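Local coordinates for protein PtLCIB4 H88A mutant (Phaeodactylum tricornutum, PDB 5B5Z) that binds zinc and belongs to the LCIB family of beta-carbonic anhydrases, so its wild-type form probably interconverts carbon dioxide and bicarbonate, at residues T52-S57 with S107-Y112. Sequence-based numbering, arbitrary orientation.
Sequences TLLATS and SCLLIY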
ATOM      1  N   THR A  52      17.845   7.940  -5.756  1.00 19.23           N
ATOM      2  CA  THR A  52      17.019   7.827  -4.544  1.00 17.82           C
ATOM      3  C   THR A  52      15.837   6.916  -4.793  1.00 18.70           C
ATOM      4  O   THR A  52      15.173   7.022  -5.820  1.00 20.35           O
ATOM      5  CB  THR A  52      16.497   9.192  -4.076  1.00 17.49           C
ATOM      6  OG1 THR A  52      17.604  10.040  -3.759  1.00 20.72           O
ATOM      7  CG2 THR A  52      15.620   9.056  -2.817  1.00 19.15           C
ATOM      8  N   LEU A  53      15.588   6.005  -3.856  1.00 16.37           N
ATOM      9  CA  LEU A  53      14.405   5.163  -3.886  1.00 13.92           C
ATOM     10  C   LEU A  53      13.458   5.657  -2.806  1.00 12.42           C
ATOM     11  O   LEU A  53      13.833   5.697  -1.644  1.00 16.30           O
ATOM     12  CB  LEU A  53      14.758   3.707  -3.640  1.00 14.97           C
ATOM     13  CG  LEU A  53      13.562   2.753  -3.566  1.00 15.80           C
ATOM     14  CD1 LEU A  53      12.816   2.648  -4.889  1.00 20.66           C
ATOM     15  CD2 LEU A  53      14.037   1.395  -3.125  1.00 21.27           C
ATOM     16  N   LEU A  54      12.266   6.058  -3.222  1.00 13.62           N
ATOM     17  CA  LEU A  54      11.243   6.553  -2.308  1.00 12.17           C
ATOM     18  C   LEU A  54      10.458   5.388  -1.707  1.00 13.66           C
ATOM     19  O   LEU A  54      10.090   4.444  -2.417  1.00 12.93           O
ATOM     20  CB  LEU A  54      10.311   7.503  -3.049  1.00 12.72           C
ATOM     21  CG  LEU A  54       9.151   8.083  -2.245  1.00 12.71           C
ATOM     22  CD1 LEU A  54       9.664   8.943  -1.099  1.00 14.76           C
ATOM     23  CD2 LEU A  54       8.216   8.871  -3.156  1.00 12.52           C
ATOM     24  N   ALA A  55      10.228   5.435  -0.395  1.00 11.80           N
ATOM     25  CA  ALA A  55       9.349   4.450   0.250  1.00 12.64           C
ATOM     26  C   ALA A  55       8.397   5.173   1.177  1.00 13.90           C
ATOM     27  O   ALA A  55       8.753   6.193   1.745  1.00 12.89           O
ATOM     28  CB  ALA A  55      10.164   3.405   1.018  1.00 15.02           C
ATOM     29  N   THR A  56       7.187   4.644   1.324  1.00 12.12           N
ATOM     30  CA  THR A  56       6.224   5.238   2.261  1.00 12.40           C
ATOM     31  C   THR A  56       5.663   4.187   3.221  1.00 13.73           C
ATOM     32  O   THR A  56       5.575   3.000   2.890  1.00 15.41           O
ATOM     33  CB  THR A  56       5.042   5.912   1.540  1.00 16.30           C
ATOM     34  OG1 THR A  56       4.213   4.918   0.926  1.00 16.50           O
ATOM     35  CG2 THR A  56       5.514   6.916   0.471  1.00 15.83           C
ATOM     36  N   SER A  57       5.297   4.648   4.411  1.00 12.27           N
ATOM     37  CA  SER A  57       4.492   3.863   5.338  1.00 12.54           C
ATOM     38  C   SER A  57       3.372   4.781   5.822  1.00 12.29           C
ATOM     39  O   SER A  57       3.512   5.525   6.807  1.00 12.61           O
ATOM     40  CB  SER A  57       5.331   3.329   6.505  1.00 12.45           C
ATOM     41  OG  SER A  57       4.558   2.429   7.306  1.00 14.95           O
ATOM     42  N   SER A 107      20.545   5.910  -2.174  1.00 20.42           N
ATOM     43  CA  SER A 107      19.961   5.870  -0.842  1.00 19.72           C
ATOM     44  C   SER A 107      18.454   5.738  -0.907  1.00 17.65           C
ATOM     45  O   SER A 107      17.869   5.814  -1.985  1.00 17.16           O
ATOM     46  CB  SER A 107      20.331   7.131  -0.061  1.00 22.77           C
ATOM     47  OG  SER A 107      21.717   7.164   0.217  1.00 24.46           O
ATOM     48  N   CYS A 108      17.839   5.527   0.258  1.00 18.36           N
ATOM     49  CA  CYS A 108      16.388   5.487   0.381  1.00 17.44           C
ATOM     50  C   CYS A 108      15.873   6.711   1.141  1.00 14.61           C
ATOM     51  O   CYS A 108      16.556   7.261   2.006  1.00 16.42           O
ATOM     52  CB  CYS A 108      15.941   4.208   1.101  1.00 19.97           C
ATOM     53  SG  CYS A 108      14.167   4.152   1.536  1.00 30.62           S
ATOM     54  N   LEU A 109      14.664   7.125   0.795  1.00 13.72           N
ATOM     55  CA  LEU A 109      13.942   8.126   1.569  1.00 13.03           C
ATOM     56  C   LEU A 109      12.628   7.501   2.008  1.00 13.44           C
ATOM     57  O   LEU A 109      11.813   7.162   1.163  1.00 14.10           O
ATOM     58  CB  LEU A 109      13.680   9.381   0.750  1.00 15.21           C
ATOM     59  CG  LEU A 109      12.655  10.351   1.349  1.00 14.36           C
ATOM     60  CD1 LEU A 109      13.067  10.868   2.727  1.00 15.48           C
ATOM     61  CD2 LEU A 109      12.410  11.502   0.377  1.00 15.33           C
ATOM     62  N   LEU A 110      12.453   7.326   3.315  1.00 13.22           N
ATOM     63  CA  LEU A 110      11.217   6.785   3.886  1.00 14.46           C
ATOM     64  C   LEU A 110      10.357   7.889   4.485  1.00 13.45           C
ATOM     65  O   LEU A 110      10.819   8.654   5.317  1.00 15.02           O
ATOM     66  CB  LEU A 110      11.538   5.743   4.962  1.00 13.22           C
ATOM     67  CG  LEU A 110      10.342   5.183   5.730  1.00 14.65           C
ATOM     68  CD1 LEU A 110       9.493   4.300   4.827  1.00 15.82           C
ATOM     69  CD2 LEU A 110      10.837   4.420   6.937  1.00 17.61           C
ATOM     70  N   ILE A 111       9.115   7.983   4.015  1.00 12.31           N
ATOM     71  CA  ILE A 111       8.114   8.908   4.566  1.00 13.06           C
ATOM     72  C   ILE A 111       7.073   8.093   5.316  1.00 12.04           C
ATOM     73  O   ILE A 111       6.421   7.245   4.717  1.00 13.05           O
ATOM     74  CB  ILE A 111       7.371   9.725   3.464  1.00 12.16           C
ATOM     75  CG1 ILE A 111       8.333  10.247   2.386  1.00 17.37           C
ATOM     76  CG2 ILE A 111       6.510  10.845   4.090  1.00 14.19           C
ATOM     77  CD1 ILE A 111       9.323  11.301   2.875  1.00 17.22           C
ATOM     78  N   TYR A 112       6.901   8.327   6.614  1.00 12.63           N
ATOM     79  CA  TYR A 112       5.887   7.576   7.358  1.00 10.98           C
ATOM     80  C   TYR A 112       5.098   8.492   8.262  1.00 11.86           C
ATOM     81  O   TYR A 112       5.554   9.565   8.617  1.00 12.13           O
ATOM     82  CB  TYR A 112       6.520   6.449   8.194  1.00 11.66           C
ATOM     83  CG  TYR A 112       7.281   6.876   9.437  1.00 11.24           C
ATOM     84  CD1 TYR A 112       8.637   7.189   9.384  1.00 14.00           C
ATOM     85  CD2 TYR A 112       6.649   6.904  10.665  1.00 15.04           C
ATOM     86  CE1 TYR A 112       9.337   7.568  10.537  1.00 13.77           C
ATOM     87  CE2 TYR A 112       7.334   7.284  11.826  1.00 13.68           C
ATOM     88  CZ  TYR A 112       8.671   7.618  11.748  1.00 12.54           C
ATOM     89  OH  TYR A 112       9.354   7.985  12.906  1.00 17.22           O
TER
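Leu54 and Leu109 both carry CG trans to the backbone N (chi1 178° and 166°), which carries their branched ends out over the same face, Leu54's leaning toward strand 107-117, and Leu54 CD1 comes to 4.0 Å from Leu109 CD2. Ile111, with CG1 beside its own N (chi1 -43°), brings that methylene to the same Leu54 methyl, which thus touches both neighbours and lies 3.6 Å from Leu109 O. Beta-branched Ile111 suits an extended backbone, while the leucines reach farther out from the sheet, to meet helix 65-75 through Phe71 and Tyr75.

On the other face the small Ala55 lets two larger side chains come close: its CB lies 4.1 Å from Cys108 SG and 4.0 Å from Leu110 CD1. Farther along, the slim Ser57, its side chain about 11 Å from the zinc ion, sets its CB 3.7 Å from Tyr112 CB, while the phenol ring swings away to helix 205-228.

Strand 52-57 and the first half of strand 107-117 run parallel in a mixed sheet. Their backbones alternate as donor and acceptor through five nearly straight hydrogen bonds, from Leu53 N to Ser107 O through to Ser57 N to Ile111 O (2.8 Å). CA-H...O contacts reinforce them, as from Thr56 CA to Ile111 O (3.2 Å).

The hydroxyls find partners beyond the pair: Thr56 OG1 bonds to Glu68, Ser57 OG to Gly86 O. Thr52 O accepts a bond from Arg130 of the second subunit, linking the start of strand 52-57 to its dimer partner. The backbone groups facing each other are paired within a buried, mostly apolar setting, so the register is fixed by hydrogen bonds and the faces by side-chain packing.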